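Long-range contacts in probable TonB-dependent siderophore receptor PirA (Acinetobacter baumannii, PDB 5FR8), which probably takes part in the first step of iron uptake by binding iron-chelating siderophores, perhaps ferric enterobactin, at the outer membrane: residues P53-D57 and G183-R187; N210-D216 and G229-K234; D381-Q387 and R405-E409; D390-Y396 and V550-T555. One frame throughout, in Å; residues are numbered along the deposited sequence.

Contact 1: P53-D57 and G183-R187; sequences PVRND and GSSNR
Arg-55 and Ser-185 bring the two backbones nearest, their CA atoms 6.9 Å apart, so that a plug loop between helices 46-51 and 59-62 passes the start of barrel strand 185-195 with side chains bridging the gap. Arg-187 is the main bridge. Its NH2 gives a hydrogen bond of 2.7 Å to Val-54 O, nearly straight at 162° and somewhat tilted from the carbonyl plane. NE of the same residue donates to the next carbonyl, Arg-55 O, at 3.1 Å; here the donor stands above the carbonyl plane. Both oxygens lie at one edge of the guanidinium and near its plane, a position reached through a bend about the CG-CD bond of the arginine (chi3 -87°). Glu-130, also of the plug domain, forms a salt bridge with the remaining nitrogen, NH1. Arg-55 answers from the plug side: its CB points away from the strand, but the chain returns, laying CG 3.7 Å from Ser-185 CB. Farther out, its NH1 comes within 3.0 Å of Gly-183 O, close to the guanidinium plane. Asn-56 turns its amide to Asn-125 and to Asn-235 of barrel strand 232-247. The arrangement illustrates how TonB-dependent receptors seat a plug inside their barrel. One barrel arginine engages two successive plug carbonyls and a plug carboxylate, so its charge is probably balanced by Glu-130 while the carbonyls fix the rotation of the guanidinium and couple it directly to the loop backbone.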
loop_
_atom_site.group_PDB
_atom_site.type_symbol
_atom_site.label_atom_id
_atom_site.label_comp_id
_atom_site.label_asym_id
_atom_site.label_seq_id
_atom_site.Cartn_x
_atom_site.Cartn_y
_atom_site.Cartn_z
ATOM N N PRO A 53 9.869 5.882 17.197
ATOM C CA PRO A 53 10.670 5.100 16.246
ATOM C C PRO A 53 9.901 3.970 15.605
ATOM O O PRO A 53 9.154 3.275 16.264
ATOM C CB PRO A 53 11.789 4.520 17.117
ATOM C CG PRO A 53 11.939 5.481 18.237
ATOM C CD PRO A 53 10.606 6.150 18.443
ATOM N N VAL A 54 10.082 3.801 14.314
ATOM C CA VAL A 54 9.531 2.668 13.584
ATOM C C VAL A 54 10.525 1.494 13.665
ATOM O O VAL A 54 11.731 1.695 13.833
ATOM C CB VAL A 54 9.312 3.084 12.115
ATOM C CG1 VAL A 54 9.025 1.885 11.211
ATOM C CG2 VAL A 54 8.208 4.129 12.040
ATOM N N ARG A 55 10.034 0.272 13.524
ATOM C CA ARG A 55 10.903 -0.900 13.545
ATOM C C ARG A 55 11.612 -1.034 12.193
ATOM O O ARG A 55 12.845 -1.248 12.117
ATOM C CB ARG A 55 10.076 -2.146 13.854
ATOM C CG ARG A 55 10.869 -3.269 14.497
ATOM C CD ARG A 55 9.990 -4.389 15.054
ATOM N NE ARG A 55 9.360 -5.206 14.003
ATOM C CZ ARG A 55 9.507 -6.527 13.871
ATOM N NH1 ARG A 55 10.274 -7.208 14.725
ATOM N NH2 ARG A 55 8.870 -7.168 12.890
ATOM N N ASN A 56 10.830 -0.907 11.124
ATOM C CA ASN A 56 11.370 -0.978 9.755
ATOM C C ASN A 56 10.434 -0.280 8.772
ATOM O O ASN A 56 10.772 0.743 8.178
ATOM C CB ASN A 56 11.577 -2.442 9.334
ATOM C CG ASN A 56 12.212 -2.571 7.969
ATOM O OD1 ASN A 56 12.840 -1.641 7.471
ATOM N ND2 ASN A 56 12.047 -3.729 7.349
ATOM N N ASP A 57 9.240 -0.849 8.617
ATOM C CA ASP A 57 8.233 -0.342 7.693
ATOM C C ASP A 57 7.457 0.833 8.348
ATOM O O ASP A 57 6.901 0.683 9.433
ATOM C CB ASP A 57 7.288 -1.487 7.297
ATOM C CG ASP A 57 6.426 -1.145 6.115
ATOM O OD1 ASP A 57 5.824 -0.050 6.127
ATOM O OD2 ASP A 57 6.379 -1.944 5.140
ATOM N N GLY A 183 10.674 -12.013 16.360
ATOM C CA GLY A 183 11.978 -11.576 15.826
ATOM C C GLY A 183 12.455 -10.210 16.325
ATOM O O GLY A 183 11.703 -9.243 16.350
ATOM N N SER A 184 13.713 -10.120 16.731
ATOM C CA SER A 184 14.290 -8.826 17.047
ATOM C C SER A 184 14.717 -8.195 15.744
ATOM O O SER A 184 14.740 -8.858 14.709
ATOM C CB SER A 184 15.456 -8.955 18.028
ATOM O OG SER A 184 15.994 -10.263 18.024
ATOM N N SER A 185 15.015 -6.904 15.780
ATOM C CA SER A 185 15.227 -6.128 14.543
ATOM C C SER A 185 16.367 -5.132 14.757
ATOM O O SER A 185 16.563 -4.647 15.889
ATOM C CB SER A 185 13.927 -5.400 14.130
ATOM O OG SER A 185 14.128 -4.448 13.093
ATOM N N ASN A 186 17.103 -4.828 13.679
ATOM C CA ASN A 186 18.260 -3.927 13.757
ATOM C C ASN A 186 18.532 -3.093 12.514
ATOM O O ASN A 186 18.615 -3.617 11.411
ATOM C CB ASN A 186 19.494 -4.733 14.091
ATOM C CG ASN A 186 19.402 -5.357 15.463
ATOM O OD1 ASN A 186 19.284 -4.658 16.479
ATOM N ND2 ASN A 186 19.425 -6.686 15.501
ATOM N N ARG A 187 18.709 -1.791 12.723
ATOM C CA ARG A 187 18.983 -0.862 11.654
ATOM C C ARG A 187 20.220 -0.062 11.893
ATOM O O ARG A 187 20.612 0.160 13.031
ATOM C CB ARG A 187 17.859 0.140 11.538
ATOM C CG ARG A 187 16.594 -0.453 11.001
ATOM C CD ARG A 187 15.637 0.627 10.549
ATOM N NE ARG A 187 14.776 1.133 11.622
ATOM C CZ ARG A 187 15.030 2.227 12.328
ATOM N NH1 ARG A 187 16.139 2.927 12.121
ATOM N NH2 ARG A 187 14.169 2.630 13.248
#

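Contact 2: N210-D216 and G229-K234; sequences NKTEADD and GREGVK
Asp-215 and Arg-230 form the polar centre of this contact, just beyond the ends of two antiparallel barrel strands. NE of Arg-230 reaches Asp-215 OD2 at 2.7 Å in a nearly straight salt bridge, arriving on the syn side of the carboxylate with the oxygen close to the guanidinium plane. The two planes are turned 42° apart, and the second link, from Arg-230 NH2 to Asp-215 OD1, is weak. OD2 also accepts the backbone N of Arg-230 at 2.9 Å, this time from above the carboxylate plane. The arginine thus meets one oxygen with both main chain and side chain, helped by a bend at chi3 (-64°) that folds NE back. In return Asp-215 N donates to Arg-230 O at 3.0 Å, and its OD1 has a further donor in the backbone N of Gly-183. Toward the strands, Ala-214 CB rests 3.5 Å from Gly-232 N. Regular pairing follows: Thr-212 and Val-233 are a hydrogen-bonded pair, Thr-212 N to Val-233 O being 3.0 Å, and their side chains share the face that meets plug residues Asn-56 and Arg-121. On the other face, Lys-211 and Lys-234 form a non-hydrogen-bonded pair, CG to CG 4.4 Å, and Lys-234 NZ has a long, weak ion pair with Glu-288. Glu-231, one residue past Arg-230, turns its carboxylate to Arg-121. The antiparallel register of strands 201-212 and 232-247 is therefore prolonged by an ion pair joined to backbone bonds, and the several donors round the Asp-215 carboxylate would be expected to favour its negative charge.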
loop_
_atom_site.group_PDB
_atom_site.type_symbol
_atom_site.label_atom_id
_atom_site.label_comp_id
_atom_site.label_asym_id
_atom_site.label_seq_id
_atom_site.Cartn_x
_atom_site.Cartn_y
_atom_site.Cartn_z
ATOM N N ASN A 210 18.804 -2.654 6.962
ATOM C CA ASN A 210 17.921 -3.147 8.009
ATOM C C ASN A 210 17.772 -4.651 7.941
ATOM O O ASN A 210 17.727 -5.241 6.864
ATOM C CB ASN A 210 16.541 -2.523 7.885
ATOM C CG ASN A 210 15.484 -3.331 8.603
ATOM O OD1 ASN A 210 14.860 -4.208 8.016
ATOM N ND2 ASN A 210 15.269 -3.028 9.877
ATOM N N LYS A 211 17.684 -5.266 9.109
ATOM C CA LYS A 211 17.489 -6.702 9.228
ATOM C C LYS A 211 16.522 -6.963 10.384
ATOM O O LYS A 211 16.874 -6.773 11.544
ATOM C CB LYS A 211 18.831 -7.399 9.474
ATOM C CG LYS A 211 18.695 -8.884 9.800
ATOM C CD LYS A 211 19.983 -9.690 9.640
ATOM C CE LYS A 211 19.880 -11.012 10.392
ATOM N NZ LYS A 211 20.631 -12.117 9.730
ATOM N N THR A 212 15.297 -7.359 10.072
ATOM C CA THR A 212 14.349 -7.728 11.106
ATOM C C THR A 212 14.172 -9.230 11.045
ATOM O O THR A 212 13.740 -9.762 10.032
ATOM C CB THR A 212 12.976 -7.032 10.920
ATOM O OG1 THR A 212 12.261 -7.634 9.835
ATOM C CG2 THR A 212 13.149 -5.545 10.645
ATOM N N GLU A 213 14.526 -9.921 12.117
ATOM C CA GLU A 213 14.550 -11.379 12.063
ATOM C C GLU A 213 13.121 -11.867 11.915
ATOM O O GLU A 213 12.188 -11.165 12.239
ATOM C CB GLU A 213 15.182 -11.990 13.310
ATOM C CG GLU A 213 16.691 -11.936 13.451
ATOM C CD GLU A 213 17.161 -12.816 14.639
ATOM O OE1 GLU A 213 16.294 -13.378 15.365
ATOM O OE2 GLU A 213 18.385 -12.963 14.885
ATOM N N ALA A 214 12.946 -13.078 11.421
ATOM C CA ALA A 214 11.614 -13.641 11.265
ATOM C C ALA A 214 11.076 -14.046 12.603
ATOM O O ALA A 214 11.809 -14.161 13.577
ATOM C CB ALA A 214 11.650 -14.860 10.358
ATOM N N ASP A 215 9.768 -14.242 12.638
ATOM C CA ASP A 215 9.129 -14.910 13.744
ATOM C C ASP A 215 9.356 -16.405 13.550
ATOM O O ASP A 215 9.456 -16.886 12.408
ATOM C CB ASP A 215 7.639 -14.595 13.767
ATOM C CG ASP A 215 7.362 -13.151 14.115
ATOM O OD1 ASP A 215 8.283 -12.491 14.653
ATOM O OD2 ASP A 215 6.219 -12.690 13.884
ATOM N N ASP A 216 9.448 -17.132 14.663
ATOM C CA ASP A 216 9.664 -18.557 14.600
ATOM C C ASP A 216 8.596 -19.245 13.796
ATOM O O ASP A 216 7.517 -18.703 13.523
ATOM C CB ASP A 216 9.732 -19.158 15.997
ATOM C CG ASP A 216 10.932 -18.661 16.788
ATOM O OD1 ASP A 216 11.768 -17.912 16.227
ATOM O OD2 ASP A 216 11.041 -19.019 17.974
ATOM N N GLY A 229 4.082 -16.948 11.407
ATOM C CA GLY A 229 4.222 -15.610 11.961
ATOM C C GLY A 229 4.736 -14.667 10.895
ATOM O O GLY A 229 4.623 -14.933 9.695
ATOM N N ARG A 230 5.301 -13.555 11.325
ATOM C CA ARG A 230 5.751 -12.565 10.389
ATOM C C ARG A 230 7.040 -13.021 9.749
ATOM O O ARG A 230 7.914 -13.521 10.443
ATOM C CB ARG A 230 5.998 -11.243 11.108
ATOM C CG ARG A 230 4.753 -10.614 11.693
ATOM C CD ARG A 230 5.126 -9.506 12.652
ATOM N NE ARG A 230 5.852 -10.018 13.808
ATOM C CZ ARG A 230 6.420 -9.228 14.712
ATOM N NH1 ARG A 230 6.349 -7.905 14.593
ATOM N NH2 ARG A 230 7.059 -9.747 15.731
ATOM N N GLU A 231 7.177 -12.817 8.433
ATOM C CA GLU A 231 8.438 -13.145 7.746
ATOM C C GLU A 231 9.409 -12.004 7.934
ATOM O O GLU A 231 8.997 -10.831 7.988
ATOM C CB GLU A 231 8.228 -13.457 6.253
ATOM C CG GLU A 231 8.077 -12.261 5.335
ATOM C CD GLU A 231 7.989 -12.642 3.863
ATOM O OE1 GLU A 231 8.140 -13.835 3.534
ATOM O OE2 GLU A 231 7.768 -11.735 3.018
ATOM N N GLY A 232 10.688 -12.345 8.066
ATOM C CA GLY A 232 11.713 -11.329 8.294
ATOM C C GLY A 232 12.101 -10.628 7.006
ATOM O O GLY A 232 11.666 -11.046 5.929
ATOM N N VAL A 233 12.920 -9.574 7.118
ATOM C CA VAL A 233 13.447 -8.861 5.949
ATOM C C VAL A 233 14.857 -8.281 6.157
ATOM O O VAL A 233 15.107 -7.565 7.130
ATOM C CB VAL A 233 12.565 -7.673 5.544
ATOM C CG1 VAL A 233 12.810 -7.342 4.084
ATOM C CG2 VAL A 233 11.102 -7.977 5.752
ATOM N N LYS A 234 15.763 -8.595 5.230
ATOM C CA LYS A 234 17.003 -7.853 5.050
ATOM C C LYS A 234 16.766 -6.801 3.964
ATOM O O LYS A 234 16.493 -7.137 2.808
ATOM C CB LYS A 234 18.132 -8.793 4.625
ATOM C CG LYS A 234 18.316 -9.987 5.552
ATOM C CD LYS A 234 19.570 -10.802 5.225
ATOM C CE LYS A 234 19.403 -11.773 4.049
ATOM N NZ LYS A 234 18.238 -12.700 4.166
#

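Contact 3: D381-Q387 and R405-E409; sequences DNVSTTQ and RSKME
Arg-405 presents the edge of its guanidinium to Gln-387 O, which lies in the plane and takes two weak hydrogen bonds, from NH1 and NH2, each 3.3 Å long. Thr-385 O and Gln-387 N approach the same group obliquely, and NE has a further weak bond to Gly-480 O. A second flat group, the Asp-381 carboxylate, is turned back into its own loop: Ser-384 N meets OD1 on the syn side, though well out of the carboxylate plane, at 2.9 Å in an Asx motif. Its OD2 receives Ser-384 OG, also syn, and the hydroxyl of Tyr-475. Across the contact Asp-381 N donates to Ser-406 O at 2.8 Å, in the carbonyl plane. Thr-385 OG1 uses a lone pair of Asp-381 O, and with CG2 anti to the carbonyl carbon the methyl is left to meet Met-408 CE tip to tip at 3.9 Å. Met-408 CE also lies 4.1 Å from Asp-381 CB. Just past the pairing of barrel strands 365-380 and 407-422, then, the start of the long connection is folded in part by its own side chains, and a buried arginine faces backbone carbonyls through weak bonds, whose dipoles would be expected to ease its positive charge.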
loop_
_atom_site.group_PDB
_atom_site.type_symbol
_atom_site.label_atom_id
_atom_site.label_comp_id
_atom_site.label_asym_id
_atom_site.label_seq_id
_atom_site.Cartn_x
_atom_site.Cartn_y
_atom_site.Cartn_z
ATOM N N ASP A 381 6.708 -12.287 -17.198
ATOM C CA ASP A 381 6.396 -13.321 -16.179
ATOM C C ASP A 381 6.115 -14.661 -16.866
ATOM O O ASP A 381 5.067 -14.846 -17.487
ATOM C CB ASP A 381 5.201 -12.917 -15.317
ATOM C CG ASP A 381 4.877 -13.936 -14.197
ATOM O OD1 ASP A 381 5.230 -15.139 -14.338
ATOM O OD2 ASP A 381 4.245 -13.523 -13.180
ATOM N N ASN A 382 7.070 -15.585 -16.768
ATOM C CA ASN A 382 6.964 -16.854 -17.472
ATOM C C ASN A 382 6.570 -18.030 -16.594
ATOM O O ASN A 382 6.382 -19.137 -17.086
ATOM C CB ASN A 382 8.257 -17.174 -18.215
ATOM C CG ASN A 382 8.001 -18.041 -19.424
ATOM O OD1 ASN A 382 7.296 -17.631 -20.344
ATOM N ND2 ASN A 382 8.526 -19.261 -19.411
ATOM N N VAL A 383 6.428 -17.795 -15.300
ATOM C CA VAL A 383 6.040 -18.858 -14.389
ATOM C C VAL A 383 4.508 -18.836 -14.056
ATOM O O VAL A 383 3.896 -19.896 -13.873
ATOM C CB VAL A 383 6.942 -18.817 -13.135
ATOM C CG1 VAL A 383 6.610 -17.606 -12.268
ATOM C CG2 VAL A 383 6.840 -20.125 -12.347
ATOM N N SER A 384 3.883 -17.657 -14.017
ATOM C CA SER A 384 2.442 -17.560 -13.756
ATOM C C SER A 384 1.563 -17.762 -14.994
ATOM O O SER A 384 0.348 -18.002 -14.896
ATOM C CB SER A 384 2.123 -16.195 -13.164
ATOM O OG SER A 384 2.944 -15.923 -12.038
ATOM N N THR A 385 2.196 -17.665 -16.154
ATOM C CA THR A 385 1.502 -17.578 -17.426
ATOM C C THR A 385 1.578 -18.899 -18.193
ATOM O O THR A 385 1.376 -18.961 -19.414
ATOM C CB THR A 385 2.090 -16.441 -18.264
ATOM O OG1 THR A 385 3.475 -16.690 -18.511
ATOM C CG2 THR A 385 1.933 -15.106 -17.511
ATOM N N THR A 386 1.873 -19.950 -17.437
ATOM C CA THR A 386 1.865 -21.335 -17.895
ATOM C C THR A 386 0.811 -22.026 -17.092
ATOM O O THR A 386 0.922 -22.058 -15.866
ATOM C CB THR A 386 3.135 -22.063 -17.466
ATOM O OG1 THR A 386 4.238 -21.578 -18.227
ATOM C CG2 THR A 386 2.969 -23.552 -17.626
ATOM N N GLN A 387 -0.188 -22.587 -17.763
ATOM C CA GLN A 387 -1.263 -23.328 -17.103
ATOM C C GLN A 387 -2.115 -23.868 -18.219
ATOM O O GLN A 387 -2.402 -23.154 -19.180
ATOM C CB GLN A 387 -2.155 -22.462 -16.199
ATOM C CG GLN A 387 -1.666 -22.145 -14.780
ATOM C CD GLN A 387 -1.178 -23.352 -13.981
ATOM O OE1 GLN A 387 -1.965 -24.129 -13.429
ATOM N NE2 GLN A 387 0.127 -23.478 -13.865
ATOM N N ARG A 405 2.539 -15.663 -24.068
ATOM C CA ARG A 405 1.788 -15.368 -22.844
ATOM C C ARG A 405 2.648 -14.756 -21.752
ATOM O O ARG A 405 2.155 -14.521 -20.665
ATOM C CB ARG A 405 1.161 -16.645 -22.253
ATOM C CG ARG A 405 0.114 -17.321 -23.131
ATOM C CD ARG A 405 -0.183 -18.756 -22.713
ATOM N NE ARG A 405 -0.429 -18.912 -21.277
ATOM C CZ ARG A 405 -1.027 -19.972 -20.734
ATOM N NH1 ARG A 405 -1.457 -20.959 -21.502
ATOM N NH2 ARG A 405 -1.201 -20.052 -19.422
ATOM N N SER A 406 3.927 -14.515 -22.018
ATOM C CA SER A 406 4.876 -14.203 -20.946
ATOM C C SER A 406 5.146 -12.719 -20.815
ATOM O O SER A 406 5.808 -12.294 -19.882
ATOM C CB SER A 406 6.198 -14.948 -21.174
ATOM O OG SER A 406 7.006 -14.297 -22.152
ATOM N N LYS A 407 4.653 -11.931 -21.768
ATOM C CA LYS A 407 5.009 -10.504 -21.873
ATOM C C LYS A 407 3.770 -9.671 -21.978
ATOM O O LYS A 407 2.941 -9.900 -22.849
ATOM C CB LYS A 407 5.922 -10.239 -23.082
ATOM C CG LYS A 407 7.172 -11.103 -23.050
ATOM C CD LYS A 407 8.399 -10.482 -23.691
ATOM C CE LYS A 407 9.641 -11.216 -23.177
ATOM N NZ LYS A 407 10.762 -11.323 -24.157
ATOM N N MET A 408 3.650 -8.706 -21.078
ATOM C CA MET A 408 2.470 -7.866 -20.996
ATOM C C MET A 408 2.850 -6.385 -21.106
ATOM O O MET A 408 3.860 -5.963 -20.518
ATOM C CB MET A 408 1.769 -8.155 -19.670
ATOM C CG MET A 408 1.111 -9.530 -19.649
ATOM S SD MET A 408 1.057 -10.318 -18.025
ATOM C CE MET A 408 2.567 -11.280 -18.020
ATOM N N GLU A 409 2.049 -5.618 -21.860
ATOM C CA GLU A 409 2.241 -4.161 -22.056
ATOM C C GLU A 409 1.082 -3.396 -21.460
ATOM O O GLU A 409 -0.055 -3.860 -21.531
ATOM C CB GLU A 409 2.292 -3.764 -23.563
ATOM C CG GLU A 409 3.599 -4.069 -24.266
ATOM C CD GLU A 409 4.061 -2.958 -25.209
ATOM O OE1 GLU A 409 3.804 -1.772 -24.913
ATOM O OE2 GLU A 409 4.708 -3.260 -26.243
#

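Contact 4: D390-Y396 and V550-T555; sequences DSSGSGY and VDGSST
Asp-390 and Thr-555 cross obliquely where a type I beta turn, Asp-390 to Gly-393, sits against the end of strand 548-553. The turn lies in the long connection between barrel strands 365-380 and 407-422, probably an extracellular loop of this TonB-dependent receptor. The carboxylate divides its work between the two segments. OD1 serves the strand segment and accepts the backbone N of Thr-555 at 2.9 Å, almost straight at 169°, on its syn side but 30° out of the plane. The Thr-555 hydroxyl lies beside it, hydrogen-bonded to Ser-391 OG at 3.1 Å, either one able to donate. OD2 serves the beta turn of its own segment instead: Ser-392 N comes from above the carboxylate plane, making an Asx turn, while Ser-392 OG takes the anti lone pair at 2.7 Å. With chi1 at -179° the carboxylate swings beside its own carbonyl carbon and reaches both sets of donors. Ser-392 OG then accepts Ser-394 N in an ST turn, and it packs 3.6 Å from Ser-553 CB across the contact. Gly-395, the N-cap of helix 396-400, leads into Tyr-396, whose ring heads away from the strand to meet Trp-567 edge-to-face. Its CB lies 4.1 Å from Val-550 CG1. Between these two ends a backbone bond joins the segments: Ser-553 N donates to Ser-394 O at 2.9 Å, standing above the carbonyl plane.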
loop_
_atom_site.group_PDB
_atom_site.type_symbol
_atom_site.label_atom_id
_atom_site.label_comp_id
_atom_site.label_asym_id
_atom_site.label_seq_id
_atom_site.Cartn_x
_atom_site.Cartn_y
_atom_site.Cartn_z
ATOM N N ASP A 390 -0.437 -28.636 -22.371
ATOM C CA ASP A 390 -0.315 -30.067 -22.407
ATOM C C ASP A 390 0.422 -30.476 -23.676
ATOM O O ASP A 390 0.319 -29.800 -24.704
ATOM C CB ASP A 390 -1.708 -30.667 -22.376
ATOM C CG ASP A 390 -1.681 -32.154 -22.383
ATOM O OD1 ASP A 390 -1.308 -32.729 -21.341
ATOM O OD2 ASP A 390 -2.042 -32.747 -23.420
ATOM N N SER A 391 1.162 -31.579 -23.609
ATOM C CA SER A 391 1.983 -32.026 -24.741
ATOM C C SER A 391 1.164 -32.460 -25.966
ATOM O O SER A 391 1.710 -32.577 -27.064
ATOM C CB SER A 391 2.903 -33.171 -24.315
ATOM O OG SER A 391 2.151 -34.304 -23.898
ATOM N N SER A 392 -0.132 -32.708 -25.776
ATOM C CA SER A 392 -1.030 -33.012 -26.884
ATOM C C SER A 392 -1.267 -31.773 -27.748
ATOM O O SER A 392 -1.789 -31.873 -28.858
ATOM C CB SER A 392 -2.380 -33.486 -26.353
ATOM O OG SER A 392 -3.135 -32.394 -25.839
ATOM N N GLY A 393 -0.910 -30.604 -27.220
ATOM C CA GLY A 393 -1.185 -29.345 -27.893
ATOM C C GLY A 393 -2.638 -28.935 -27.730
ATOM O O GLY A 393 -3.096 -28.007 -28.388
ATOM N N SER A 394 -3.360 -29.617 -26.841
ATOM C CA SER A 394 -4.796 -29.370 -26.647
ATOM C C SER A 394 -5.195 -29.181 -25.168
ATOM O O SER A 394 -6.318 -29.509 -24.764
ATOM C CB SER A 394 -5.602 -30.517 -27.267
ATOM O OG SER A 394 -5.339 -30.607 -28.646
ATOM N N GLY A 395 -4.280 -28.660 -24.359
ATOM C CA GLY A 395 -4.620 -28.301 -22.989
ATOM C C GLY A 395 -5.572 -27.119 -23.027
ATOM O O GLY A 395 -5.763 -26.513 -24.084
ATOM N N TYR A 396 -6.178 -26.786 -21.892
ATOM C CA TYR A 396 -7.175 -25.729 -21.898
ATOM C C TYR A 396 -6.549 -24.398 -22.308
ATOM O O TYR A 396 -7.183 -23.578 -22.979
ATOM C CB TYR A 396 -7.952 -25.645 -20.575
ATOM C CG TYR A 396 -7.154 -25.504 -19.287
ATOM C CD1 TYR A 396 -6.631 -24.279 -18.900
ATOM C CD2 TYR A 396 -6.975 -26.594 -18.430
ATOM C CE1 TYR A 396 -5.931 -24.145 -17.720
ATOM C CE2 TYR A 396 -6.261 -26.473 -17.258
ATOM C CZ TYR A 396 -5.741 -25.243 -16.907
ATOM O OH TYR A 396 -5.039 -25.103 -15.723
ATOM N N VAL A 550 -14.686 -25.070 -22.577
ATOM C CA VAL A 550 -13.591 -25.622 -23.408
ATOM C C VAL A 550 -13.175 -27.017 -22.960
ATOM O O VAL A 550 -13.193 -27.309 -21.762
ATOM C CB VAL A 550 -12.322 -24.732 -23.374
ATOM C CG1 VAL A 550 -11.716 -24.675 -21.976
ATOM C CG2 VAL A 550 -11.283 -25.233 -24.366
ATOM N N ASP A 551 -12.777 -27.862 -23.920
ATOM C CA ASP A 551 -12.321 -29.234 -23.637
ATOM C C ASP A 551 -10.812 -29.345 -23.629
ATOM O O ASP A 551 -10.157 -29.114 -24.643
ATOM C CB ASP A 551 -12.874 -30.220 -24.659
ATOM C CG ASP A 551 -14.254 -30.701 -24.306
ATOM O OD1 ASP A 551 -14.502 -30.984 -23.106
ATOM O OD2 ASP A 551 -15.088 -30.783 -25.234
ATOM N N GLY A 552 -10.272 -29.731 -22.479
ATOM C CA GLY A 552 -8.839 -29.708 -22.249
ATOM C C GLY A 552 -8.268 -31.094 -22.027
ATOM O O GLY A 552 -8.659 -31.828 -21.120
ATOM N N SER A 553 -7.309 -31.446 -22.862
ATOM C CA SER A 553 -6.674 -32.731 -22.741
ATOM C C SER A 553 -5.558 -32.650 -21.713
ATOM O O SER A 553 -4.828 -31.661 -21.644
ATOM C CB SER A 553 -6.145 -33.178 -24.095
ATOM O OG SER A 553 -7.190 -33.091 -25.046
ATOM N N SER A 554 -5.457 -33.704 -20.911
ATOM C CA SER A 554 -4.414 -33.848 -19.913
ATOM C C SER A 554 -3.745 -35.239 -20.053
ATOM O O SER A 554 -4.271 -36.263 -19.586
ATOM C CB SER A 554 -5.038 -33.686 -18.535
ATOM O OG SER A 554 -4.043 -33.462 -17.564
ATOM N N THR A 555 -2.590 -35.267 -20.710
ATOM C CA THR A 555 -1.897 -36.522 -20.950
ATOM C C THR A 555 -1.098 -36.989 -19.730
ATOM O O THR A 555 -0.448 -36.204 -19.042
ATOM C CB THR A 555 -0.965 -36.431 -22.177
ATOM O OG1 THR A 555 0.003 -35.396 -21.972
ATOM C CG2 THR A 555 -1.753 -36.124 -23.445
#

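How the contacts relate
From the N terminus, contact 1 closes a loop of 125 residues, bringing a plug loop to the barrel strand at 185-195. Contact 2 follows in series, closing the short connection between the next two barrel strands; its segment 210-216 pairs with 183-187, Ser-184 O lying 2.8 Å from Glu-213 N in a probable hydrogen bond. Contact 3 closes the connection between strands 365-380 and 407-422. Contact 4 starts within that connection and ends on strand 548-553, closing a loop of 153 residues, so contacts 3 and 4 cross; they touch where Gln-387 meets Tyr-396. The two pairs stand apart, with the centres of contacts 2 and 3 about 30 Å from each other.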